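Local coordinates for protein beta-n-acetylhexosaminidase (Streptococcus pneumoniae, PDB 4AZI) that removes terminal beta-linked N-acetylhexosamine residues from glycans by hydrolysis, as a family 20 glycoside hydrolase catalytic module of the pneumococcal exo-beta-D-N-acetylglucosaminidase StrH, at residues A17-F22 and G47-R52; K28-K33 and E341-M346; Y280-Q285 and A330-A335. The protein carries 2 engineered substitutions. One frame throughout, in Å; residues are numbered along the deposited sequence. Where two conformers were deposited one is given.

Overall arrangement
All three contacts belong to one barrel of eight parallel strands wrapped by helices. Contacts 1 and 3 join loops after strands 10-16, 41-45 and 321-329 and the end of strand 271-282 with its turn; both touch the bound inhibitor. Their chemistry is largely polar: arginines, one aspartate in each, backbone carbonyls and waters. Contact 1 is buried, while contact 3 is partly so. They meet where Lys20 NZ reaches Pro333 O, 2.8 Å away. Contact 2 lies on the outer layer, between helices 24-37 and 339-352, and depends on apolar and ring packing. Its centre is about 18 Å from that of contact 1. Ile342 and Glu341 tie contact 2 to Leu283 and Tyr281 of contact 3.

Contact 1: residues A17-F22 and G47-R52; sequences AGRKYF and GNDGLR. With OAN (O-(2-acetamido-2-deoxy D-glucopyranosylidene) amino-N-phenylcarbamate), chain C.
Asp49 OD2 is gripped by Arg19 NE at 3.1 Å and by a water. The water donates to OD2 and accepts from Arg19 NH2, so it closes a ring beside the direct salt bridge. NE approaches from above the carboxylate plane, and the guanidinium and carboxylate planes stand 82° apart. Asp49 OD1 is used separately, by His120 ND1.

Arg19 runs extended from CG to NE. Its CG passes Asn48 O at 3.3 Å. The guanidinium then reaches the inhibitor. NH2 gives a fairly straight bond to the sugar hydroxyl OAJ at 2.8 Å, with an N-H...O angle of 164°. NH1 makes a short but poorly aligned, weak bond to OAK at 2.7 Å. Asn48 ND2 lies over one face of the guanidinium. Both groups are donors and do not bond to each other; Asp16 takes both, with OD2 for NH1 and OD1 for ND2. These partners should limit rotation of the guanidinium.

Gly18 CA and Asn48 CA are only 4.3 Å apart, and the glycine lets the two backbones come this close. Further along, Arg52 lies across the other loop. Its NH2 bonds to Arg19 O at 3.0 Å from above the carbonyl plane. Its NE makes a weak bond to Gly18 O, also at 3.0 Å. Thr90 O and Tyr84 O take further N-H groups of this buried cation. A second water links Ala17 O to Arg52 O.

Both loops follow barrel strands, 10-16 and 41-45. Together they build the part of the family 20 active-site pocket where an arginine holds two adjacent hydroxyls of the N-acetylglucosamine-like ring.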
loop_
_atom_site.group_PDB
_atom_site.type_symbol
_atom_site.label_atom_id
_atom_site.label_comp_id
_atom_site.label_asym_id
_atom_site.label_seq_id
_atom_site.Cartn_x
_atom_site.Cartn_y
_atom_site.Cartn_z
ATOM N N ALA A 17 7.566 -4.213 -0.773
ATOM C CA ALA A 17 8.624 -4.714 0.109
ATOM C C ALA A 17 8.211 -6.048 0.726
ATOM O O ALA A 17 8.739 -6.463 1.760
ATOM C CB ALA A 17 8.959 -3.695 1.188
ATOM N N GLY A 18 7.236 -6.694 0.097
ATOM C CA GLY A 18 6.796 -8.019 0.495
ATOM C C GLY A 18 7.572 -9.084 -0.249
ATOM O O GLY A 18 8.147 -9.984 0.363
ATOM N N ARG A 19 7.595 -8.988 -1.576
ATOM C CA ARG A 19 8.344 -9.948 -2.375
ATOM C C ARG A 19 9.851 -9.717 -2.235
ATOM O O ARG A 19 10.645 -10.668 -2.268
ATOM C CB ARG A 19 7.944 -9.854 -3.849
ATOM C CG ARG A 19 6.527 -10.309 -4.151
ATOM C CD ARG A 19 6.317 -10.334 -5.657
ATOM N NE ARG A 19 4.989 -10.813 -6.051
ATOM C CZ ARG A 19 3.966 -10.028 -6.380
ATOM N NH1 ARG A 19 4.088 -8.705 -6.338
ATOM N NH2 ARG A 19 2.809 -10.567 -6.750
ATOM N N LYS A 20 10.234 -8.454 -2.071
ATOM C CA LYS A 20 11.645 -8.063 -2.126
ATOM C C LYS A 20 12.054 -7.253 -0.896
ATOM O O LYS A 20 11.283 -6.423 -0.406
ATOM C CB LYS A 20 11.900 -7.268 -3.407
ATOM C CG LYS A 20 13.357 -6.952 -3.711
ATOM C CD LYS A 20 13.469 -6.235 -5.051
ATOM C CE LYS A 20 14.878 -5.691 -5.279
ATOM N NZ LYS A 20 15.874 -6.786 -5.384
ATOM N N TYR A 21 13.269 -7.497 -0.400
ATOM C CA TYR A 21 13.775 -6.767 0.765
ATOM C C TYR A 21 14.216 -5.358 0.379
ATOM O O TYR A 21 14.920 -5.165 -0.616
ATOM C CB TYR A 21 14.913 -7.532 1.467
ATOM C CG TYR A 21 15.448 -6.841 2.711
ATOM C CD1 TYR A 21 14.827 -7.008 3.951
ATOM C CD2 TYR A 21 16.570 -6.017 2.644
ATOM C CE1 TYR A 21 15.311 -6.368 5.088
ATOM C CE2 TYR A 21 17.062 -5.370 3.773
ATOM C CZ TYR A 21 16.431 -5.546 4.991
ATOM O OH TYR A 21 16.924 -4.898 6.110
ATOM N N PHE A 22 13.778 -4.381 1.165
ATOM C CA PHE A 22 14.260 -3.005 1.069
ATOM C C PHE A 22 14.854 -2.636 2.425
ATOM O O PHE A 22 14.244 -2.897 3.463
ATOM C CB PHE A 22 13.118 -2.029 0.740
ATOM C CG PHE A 22 12.684 -2.039 -0.703
ATOM C CD1 PHE A 22 11.854 -3.039 -1.191
ATOM C CD2 PHE A 22 13.088 -1.029 -1.574
ATOM C CE1 PHE A 22 11.453 -3.050 -2.521
ATOM C CE2 PHE A 22 12.689 -1.035 -2.908
ATOM C CZ PHE A 22 11.865 -2.049 -3.378
ATOM N N GLY A 47 3.614 -7.792 3.953
ATOM C CA GLY A 47 3.244 -9.151 3.590
ATOM C C GLY A 47 2.684 -9.135 2.182
ATOM O O GLY A 47 1.639 -8.528 1.938
ATOM N N ASN A 48 3.389 -9.789 1.261
ATOM C CA ASN A 48 2.965 -9.920 -0.139
ATOM C C ASN A 48 3.856 -10.983 -0.764
ATOM O O ASN A 48 4.984 -10.693 -1.220
ATOM C CB ASN A 48 3.040 -8.575 -0.878
ATOM C CG ASN A 48 2.358 -8.596 -2.239
ATOM O OD1 ASN A 48 1.164 -8.914 -2.364
ATOM N ND2 ASN A 48 3.104 -8.217 -3.268
ATOM N N ASP A 49 3.353 -12.221 -0.729
ATOM C CA ASP A 49 4.134 -13.441 -0.997
ATOM C C ASP A 49 5.120 -13.695 0.149
ATOM O O ASP A 49 4.880 -14.548 0.995
ATOM C CB ASP A 49 4.838 -13.394 -2.367
ATOM C CG ASP A 49 3.854 -13.354 -3.533
ATOM O OD1 ASP A 49 2.643 -13.144 -3.300
ATOM O OD2 ASP A 49 4.290 -13.551 -4.686
ATOM N N GLY A 50 6.225 -12.955 0.173
ATOM C CA GLY A 50 7.093 -12.963 1.345
ATOM C C GLY A 50 6.469 -12.155 2.472
ATOM O O GLY A 50 5.585 -11.314 2.242
ATOM N N LEU A 51 6.924 -12.409 3.693
ATOM C CA LEU A 51 6.499 -11.632 4.851
ATOM C C LEU A 51 7.732 -11.048 5.525
ATOM O O LEU A 51 8.428 -11.738 6.273
ATOM C CB LEU A 51 5.697 -12.502 5.820
ATOM C CG LEU A 51 5.222 -11.816 7.099
ATOM C CD1 LEU A 51 6.423 -11.296 7.858
ATOM C CD2 LEU A 51 4.242 -10.687 6.808
ATOM N N ARG A 52 7.986 -9.770 5.249
ATOM C CA ARG A 52 9.249 -9.118 5.584
ATOM C C ARG A 52 9.129 -8.098 6.715
ATOM O O ARG A 52 9.719 -7.010 6.663
ATOM C CB ARG A 52 9.865 -8.499 4.321
ATOM C CG ARG A 52 9.982 -9.491 3.168
ATOM C CD ARG A 52 10.941 -9.024 2.083
ATOM N NE ARG A 52 11.083 -10.047 1.044
ATOM C CZ ARG A 52 11.946 -11.060 1.097
ATOM N NH1 ARG A 52 12.766 -11.185 2.127
ATOM N NH2 ARG A 52 11.994 -11.945 0.110
HETATM C CAH OAN C . -3.470 -5.826 -6.841
HETATM C CAG OAN C . -2.340 -6.154 -7.829
HETATM O OAN OAN C . -1.890 -5.284 -8.560
HETATM N NAI OAN C . -1.924 -7.422 -7.822
HETATM C CAB OAN C . -0.843 -7.961 -8.674
HETATM C CAC OAN C . 0.513 -7.677 -8.025
HETATM O OAJ OAN C . 0.783 -8.677 -7.034
HETATM C CAD OAN C . 1.629 -7.664 -9.060
HETATM O OAK OAN C . 2.847 -7.421 -8.371
HETATM C CAE OAN C . 1.372 -6.534 -10.069
HETATM C CAF OAN C . 2.400 -6.440 -11.201
HETATM O OAM OAN C . 2.337 -7.605 -12.029
HETATM O OAL OAN C . 0.053 -6.607 -10.672
HETATM C CAA OAN C . -0.904 -7.410 -10.115
HETATM N NAY OAN C . -1.940 -7.707 -10.871
HETATM O OAQ OAN C . -1.927 -7.190 -12.133
HETATM C CAP OAN C . -2.555 -7.965 -13.067
HETATM O OAR OAN C . -2.662 -7.558 -14.225
HETATM N NAO OAN C . -3.020 -9.153 -12.650
HETATM C CAS OAN C . -3.699 -10.032 -13.404
HETATM C CAT OAN C . -4.911 -10.517 -12.912
HETATM C CAU OAN C . -5.658 -11.435 -13.649
HETATM C CAV OAN C . -5.196 -11.873 -14.888
HETATM C CAW OAN C . -3.978 -11.394 -15.390
HETATM C CAX OAN C . -3.227 -10.476 -14.650
HETATM O O HOH W 1 9.576 -5.208 4.291
HETATM O O HOH W 2 2.218 -13.403 -6.854
#

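Contact 2: residues K28-K33 and E341-M346; sequences KRIVDK and EIFELM
Lys33 lays its aliphatic chain over one face of the Phe343 ring. CG sits over the ring centre, 3.6 Å from the centroid and 10° off the normal, a CH-pi contact. CB lies nearer the far side of the ring, 3.6 Å from Phe343 CE1. CD and CE pass on towards CD2 and CG, the end where the ring joins its own helix. The Lys33 chain turns at its second torsion (chi2 64°), which carries it across the ring. Its ammonium goes past the aromatic group, and NZ makes a long, weak ion pair with Glu36.

At the outer end of the ring, Phe343 CZ comes within 3.7 Å of Arg29 O. The Arg29 guanidinium turns one face to Phe343 CE2, near the rim of the group, at a loose 4.2 Å. Its charge is paired with Glu339. Lys33 thus lies over a face of the ring, while Arg29 comes up beside its rim. Ile30 CG1 touches CE1 more lightly.

Met346 fills in one turn later. Its chain bends at the last torsion, and CE rests 4.1 Å from Ile30 O and from Lys33 C.

The helical segments run nearly parallel, 24° apart and 11.1 Å between axes. They belong to the helices after the first and last barrel strands, so the contact closes the ring of helices. Val31 packs on helix 94-106, Leu345 on helix 294-303, and Ile342 and Leu345 also on strand 321-329 beneath.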
loop_
_atom_site.group_PDB
_atom_site.type_symbol
_atom_site.label_atom_id
_atom_site.label_comp_id
_atom_site.label_asym_id
_atom_site.label_seq_id
_atom_site.Cartn_x
_atom_site.Cartn_y
_atom_site.Cartn_z
ATOM N N LYS A 28 13.611 5.233 3.643
ATOM C CA LYS A 28 13.765 6.632 4.053
ATOM C C LYS A 28 13.995 7.532 2.838
ATOM O O LYS A 28 13.401 8.601 2.747
ATOM C CB LYS A 28 14.912 6.796 5.059
ATOM C CG LYS A 28 14.586 6.392 6.494
ATOM C CD LYS A 28 15.826 6.492 7.383
ATOM C CE LYS A 28 15.509 7.090 8.744
ATOM N NZ LYS A 28 16.716 7.302 9.611
ATOM N N ARG A 29 14.850 7.099 1.910
ATOM C CA ARG A 29 15.086 7.831 0.658
ATOM C C ARG A 29 13.831 7.997 -0.207
ATOM O O ARG A 29 13.622 9.049 -0.821
ATOM C CB ARG A 29 16.178 7.155 -0.165
ATOM C CG ARG A 29 17.578 7.365 0.373
ATOM C CD ARG A 29 18.535 7.594 -0.775
ATOM N NE ARG A 29 18.405 8.958 -1.303
ATOM C CZ ARG A 29 18.951 9.398 -2.435
ATOM N NH1 ARG A 29 19.679 8.590 -3.194
ATOM N NH2 ARG A 29 18.769 10.658 -2.810
ATOM N N ILE A 30 13.018 6.944 -0.271
ATOM C CA ILE A 30 11.701 7.007 -0.917
ATOM C C ILE A 30 10.799 8.054 -0.239
ATOM O O ILE A 30 10.168 8.864 -0.920
ATOM C CB ILE A 30 11.021 5.612 -0.945
ATOM C CG1 ILE A 30 11.747 4.693 -1.940
ATOM C CG2 ILE A 30 9.525 5.725 -1.262
ATOM C CD1 ILE A 30 11.442 3.217 -1.775
ATOM N N VAL A 31 10.754 8.028 1.098
ATOM C CA VAL A 31 10.036 9.028 1.909
ATOM C C VAL A 31 10.493 10.454 1.559
ATOM O O VAL A 31 9.662 11.338 1.320
ATOM C CB VAL A 31 10.234 8.765 3.430
ATOM C CG1 VAL A 31 9.882 9.993 4.261
ATOM C CG2 VAL A 31 9.413 7.567 3.882
ATOM N N ASP A 32 11.815 10.643 1.522
ATOM C CA ASP A 32 12.465 11.899 1.120
ATOM C C ASP A 32 12.013 12.383 -0.247
ATOM O O ASP A 32 11.642 13.546 -0.412
ATOM C CB ASP A 32 13.990 11.718 1.062
ATOM C CG ASP A 32 14.625 11.608 2.427
ATOM O OD1 ASP A 32 13.938 11.869 3.434
ATOM O OD2 ASP A 32 15.829 11.275 2.480
ATOM N N LYS A 33 12.080 11.484 -1.229
ATOM C CA LYS A 33 11.673 11.795 -2.590
ATOM C C LYS A 33 10.186 12.088 -2.674
ATOM O O LYS A 33 9.783 12.968 -3.422
ATOM C CB LYS A 33 12.042 10.662 -3.553
ATOM C CG LYS A 33 12.024 11.070 -5.016
ATOM C CD LYS A 33 13.082 12.127 -5.305
ATOM C CE LYS A 33 13.024 12.602 -6.744
ATOM N NZ LYS A 33 14.022 13.687 -6.998
ATOM N N GLU A 341 15.064 4.863 -11.360
ATOM C CA GLU A 341 13.891 4.523 -12.166
ATOM C C GLU A 341 12.617 4.922 -11.423
ATOM O O GLU A 341 11.733 5.563 -11.990
ATOM C CB GLU A 341 13.853 3.030 -12.475
ATOM C CG GLU A 341 14.907 2.546 -13.452
ATOM C CD GLU A 341 14.816 1.052 -13.695
ATOM O OE1 GLU A 341 14.292 0.335 -12.822
ATOM O OE2 GLU A 341 15.261 0.589 -14.765
ATOM N N ILE A 342 12.548 4.543 -10.150
ATOM C CA ILE A 342 11.387 4.818 -9.297
ATOM C C ILE A 342 11.203 6.322 -9.104
ATOM O O ILE A 342 10.080 6.818 -9.107
ATOM C CB ILE A 342 11.503 4.080 -7.941
ATOM C CG1 ILE A 342 11.116 2.604 -8.101
ATOM C CG2 ILE A 342 10.597 4.701 -6.882
ATOM C CD1 ILE A 342 12.059 1.772 -8.949
ATOM N N PHE A 343 12.322 7.030 -8.965
ATOM C CA PHE A 343 12.322 8.480 -8.790
ATOM C C PHE A 343 11.838 9.193 -10.050
ATOM O O PHE A 343 11.060 10.145 -9.958
ATOM C CB PHE A 343 13.713 8.976 -8.367
ATOM C CG PHE A 343 14.052 8.714 -6.917
ATOM C CD1 PHE A 343 13.265 7.872 -6.129
ATOM C CD2 PHE A 343 15.182 9.295 -6.344
ATOM C CE1 PHE A 343 13.584 7.634 -4.798
ATOM C CE2 PHE A 343 15.508 9.060 -5.012
ATOM C CZ PHE A 343 14.708 8.228 -4.239
ATOM N N GLU A 344 12.271 8.733 -11.221
ATOM C CA GLU A 344 11.767 9.318 -12.469
ATOM C C GLU A 344 10.250 9.111 -12.612
ATOM O O GLU A 344 9.523 10.028 -13.003
ATOM C CB GLU A 344 12.500 8.769 -13.696
ATOM C CG GLU A 344 12.075 9.462 -14.988
ATOM C CD GLU A 344 12.644 8.829 -16.244
ATOM O OE1 GLU A 344 13.353 7.806 -16.144
ATOM O OE2 GLU A 344 12.367 9.357 -17.341
ATOM N N LEU A 345 9.783 7.910 -12.284
ATOM C CA LEU A 345 8.358 7.599 -12.361
ATOM C C LEU A 345 7.552 8.475 -11.396
ATOM O O LEU A 345 6.547 9.072 -11.789
ATOM C CB LEU A 345 8.118 6.105 -12.100
ATOM C CG LEU A 345 6.726 5.508 -12.323
ATOM C CD1 LEU A 345 6.148 5.866 -13.683
ATOM C CD2 LEU A 345 6.781 3.996 -12.154
ATOM N N MET A 346 8.017 8.562 -10.147
ATOM C CA MET A 346 7.408 9.430 -9.145
ATOM C C MET A 346 7.374 10.892 -9.575
ATOM O O MET A 346 6.361 11.556 -9.402
ATOM C CB MET A 346 8.137 9.316 -7.807
ATOM C CG MET A 346 7.913 7.999 -7.091
ATOM S SD MET A 346 8.968 7.850 -5.647
ATOM C CE MET A 346 8.179 9.012 -4.532
#

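Contact 3: residues Y280-Q285 and A330-A335. With OAN (O-(2-acetamido-2-deoxy D-glucopyranosylidene) amino-N-phenylcarbamate), chain C.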
loop_
_atom_site.group_PDB
_atom_site.type_symbol
_atom_site.label_atom_id
_atom_site.label_comp_id
_atom_site.label_asym_id
_atom_site.label_seq_id
_atom_site.Cartn_x
_atom_site.Cartn_y
_atom_site.Cartn_z
ATOM N N TYR A 280 1.480 1.072 -13.004
ATOM C CA TYR A 280 2.284 -0.029 -12.442
ATOM C C TYR A 280 3.679 -0.099 -13.084
ATOM O O TYR A 280 3.813 0.078 -14.294
ATOM C CB TYR A 280 1.579 -1.374 -12.666
ATOM C CG TYR A 280 0.485 -1.744 -11.676
ATOM C CD1 TYR A 280 -0.017 -0.813 -10.761
ATOM C CD2 TYR A 280 -0.060 -3.026 -11.672
ATOM C CE1 TYR A 280 -1.025 -1.155 -9.862
ATOM C CE2 TYR A 280 -1.064 -3.377 -10.780
ATOM C CZ TYR A 280 -1.534 -2.446 -9.868
ATOM O OH TYR A 280 -2.530 -2.799 -8.971
ATOM N N TYR A 281 4.700 -0.368 -12.273
ATOM C CA TYR A 281 6.040 -0.712 -12.781
ATOM C C TYR A 281 6.626 -1.896 -12.019
ATOM O O TYR A 281 6.695 -1.864 -10.791
ATOM C CB TYR A 281 7.015 0.467 -12.710
ATOM C CG TYR A 281 8.446 0.074 -13.067
ATOM C CD1 TYR A 281 8.742 -0.516 -14.303
ATOM C CD2 TYR A 281 9.498 0.270 -12.163
ATOM C CE1 TYR A 281 10.039 -0.892 -14.629
ATOM C CE2 TYR A 281 10.804 -0.100 -12.483
ATOM C CZ TYR A 281 11.067 -0.678 -13.721
ATOM O OH TYR A 281 12.356 -1.051 -14.055
ATOM N N ILE A 282 7.038 -2.926 -12.760
ATOM C CA ILE A 282 7.710 -4.098 -12.193
ATOM C C ILE A 282 9.205 -3.885 -12.377
ATOM O O ILE A 282 9.663 -3.652 -13.502
ATOM C CB ILE A 282 7.265 -5.413 -12.892
ATOM C CG1 ILE A 282 5.769 -5.685 -12.651
ATOM C CG2 ILE A 282 8.101 -6.599 -12.421
ATOM C CD1 ILE A 282 5.148 -6.660 -13.641
ATOM N N LEU A 283 9.959 -3.950 -11.280
ATOM C CA LEU A 283 11.413 -3.768 -11.330
ATOM C C LEU A 283 12.035 -4.646 -12.414
ATOM O O LEU A 283 11.802 -5.860 -12.450
ATOM C CB LEU A 283 12.063 -4.084 -9.975
ATOM C CG LEU A 283 11.611 -3.376 -8.692
ATOM C CD1 LEU A 283 12.520 -3.780 -7.533
ATOM C CD2 LEU A 283 11.579 -1.861 -8.841
ATOM N N GLY A 284 12.802 -4.017 -13.303
ATOM C CA GLY A 284 13.506 -4.720 -14.379
ATOM C C GLY A 284 12.677 -5.066 -15.605
ATOM O O GLY A 284 13.200 -5.642 -16.563
ATOM N N GLN A 285 11.388 -4.725 -15.580
ATOM C CA GLN A 285 10.456 -5.116 -16.638
ATOM C C GLN A 285 10.638 -4.265 -17.891
ATOM O O GLN A 285 10.668 -3.033 -17.828
ATOM C CB GLN A 285 8.998 -5.044 -16.146
ATOM C CG GLN A 285 7.978 -5.742 -17.036
ATOM C CD GLN A 285 7.749 -7.193 -16.656
ATOM O OE1 GLN A 285 8.623 -7.847 -16.087
ATOM N NE2 GLN A 285 6.567 -7.706 -16.972
ATOM N N ALA A 330 7.380 -6.020 -7.294
ATOM C CA ALA A 330 8.590 -6.823 -7.315
ATOM C C ALA A 330 8.406 -8.265 -7.797
ATOM O O ALA A 330 9.087 -9.168 -7.297
ATOM C CB ALA A 330 9.246 -6.793 -5.943
ATOM N N ASP A 331 7.521 -8.475 -8.776
ATOM C CA ASP A 331 7.192 -9.824 -9.298
ATOM C C ASP A 331 8.392 -10.759 -9.486
ATOM O O ASP A 331 8.320 -11.947 -9.182
ATOM C CB ASP A 331 6.405 -9.720 -10.610
ATOM C CG ASP A 331 5.062 -9.015 -10.439
ATOM O OD1 ASP A 331 4.984 -8.024 -9.674
ATOM O OD2 ASP A 331 4.081 -9.446 -11.077
ATOM N N ARG A 332 9.484 -10.221 -10.007
ATOM C CA ARG A 332 10.748 -10.940 -10.024
ATOM C C ARG A 332 11.679 -10.225 -9.043
ATOM O O ARG A 332 12.327 -9.239 -9.397
ATOM C CB ARG A 332 11.310 -10.997 -11.452
ATOM C CG ARG A 332 10.437 -11.810 -12.407
ATOM C CD ARG A 332 10.766 -11.563 -13.877
ATOM N NE ARG A 332 10.509 -10.173 -14.256
ATOM C CZ ARG A 332 11.445 -9.296 -14.620
ATOM N NH1 ARG A 332 12.728 -9.654 -14.687
ATOM N NH2 ARG A 332 11.095 -8.054 -14.922
ATOM N N PRO A 333 11.720 -10.698 -7.781
ATOM C CA PRO A 333 12.400 -9.895 -6.757
ATOM C C PRO A 333 13.928 -9.962 -6.818
ATOM O O PRO A 333 14.600 -9.200 -6.115
ATOM C CB PRO A 333 11.874 -10.466 -5.434
ATOM C CG PRO A 333 11.129 -11.730 -5.775
ATOM C CD PRO A 333 11.227 -11.981 -7.250
ATOM N N SER A 334 14.475 -10.849 -7.647
ATOM C CA SER A 334 15.926 -10.868 -7.857
ATOM C C SER A 334 16.383 -9.701 -8.733
ATOM O O SER A 334 17.577 -9.390 -8.779
ATOM C CB SER A 334 16.397 -12.204 -8.438
ATOM O OG SER A 334 15.867 -12.400 -9.729
ATOM N N ALA A 335 15.433 -9.053 -9.409
ATOM C CA ALA A 335 15.733 -7.887 -10.237
ATOM C C ALA A 335 16.289 -6.768 -9.373
ATOM O O ALA A 335 15.865 -6.585 -8.230
ATOM C CB ALA A 335 14.496 -7.419 -10.985
HETATM C CAH OAN C . -3.470 -5.826 -6.841
HETATM C CAG OAN C . -2.340 -6.154 -7.829
HETATM O OAN OAN C . -1.890 -5.284 -8.560
HETATM N NAI OAN C . -1.924 -7.422 -7.822
HETATM C CAB OAN C . -0.843 -7.961 -8.674
HETATM C CAC OAN C . 0.513 -7.677 -8.025
HETATM O OAJ OAN C . 0.783 -8.677 -7.034
HETATM C CAD OAN C . 1.629 -7.664 -9.060
HETATM O OAK OAN C . 2.847 -7.421 -8.371
HETATM C CAE OAN C . 1.372 -6.534 -10.069
HETATM C CAF OAN C . 2.400 -6.440 -11.201
HETATM O OAM OAN C . 2.337 -7.605 -12.029
HETATM O OAL OAN C . 0.053 -6.607 -10.672
HETATM C CAA OAN C . -0.904 -7.410 -10.115
HETATM N NAY OAN C . -1.940 -7.707 -10.871
HETATM O OAQ OAN C . -1.927 -7.190 -12.133
HETATM C CAP OAN C . -2.555 -7.965 -13.067
HETATM O OAR OAN C . -2.662 -7.558 -14.225
HETATM N NAO OAN C . -3.020 -9.153 -12.650
HETATM C CAS OAN C . -3.699 -10.032 -13.404
HETATM C CAT OAN C . -4.911 -10.517 -12.912
HETATM C CAU OAN C . -5.658 -11.435 -13.649
HETATM C CAV OAN C . -5.196 -11.873 -14.888
HETATM C CAW OAN C . -3.978 -11.394 -15.390
HETATM C CAX OAN C . -3.227 -10.476 -14.650
HETATM O O HOH W 3 10.320 -7.541 -10.268
#
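Asp331 and Ile282 meet at the carboxyl ends of the last two strands of a (beta/alpha)8, or TIM, barrel, beside the inhibitor. Asp331 CB packs on Ile282 CG2 at 4.0 Å. Its CG is turned to the side of the backbone N (chi1 -62°), so that the carboxylate faces the sugar. There OD1 accepts the hydroxyl OAK at 2.6 Å. OD2 accepts OAM at 2.7 Å. One carboxylate therefore holds a ring hydroxyl and the exocyclic hydroxymethyl group, each on its own oxygen.

Ile282 supplies the apolar side of this grip. Its CG1 lies against CAF of the inhibitor, and CD1 comes within 3.4 Å of OAM. The Ile282 and Asp331 side chains cross at about a right angle. Tyr280, on the same strand, binds the far side of the sugar: its OH donates to the acetamido oxygen OAN at 2.6 Å. Trp329 meets the Tyr280 ring edge-to-face. These residues belong to the pocket seen around the inhibitor, as does Arg19.

Away from the ligand the chain turns twice. A type II turn from Ile282 to Gln285 has Gly284 with a positive phi, and Tyr281 OH accepts the Gly284 N-H. A type I turn from Arg332 to Ala335 faces it, with Ala335 CB 3.4 Å from Leu283 O. Arg332 reaches between the turns. Its chain bends at the third torsion (chi3 -63°), and NH2 bonds to Gln285 OE1 at 2.7 Å, in the carbonyl plane. Trp291 O takes the other end of that amide. A water joins the same two loops: it donates to Leu283 O and Arg332 O and accepts from Arg332 N at 2.8 Å.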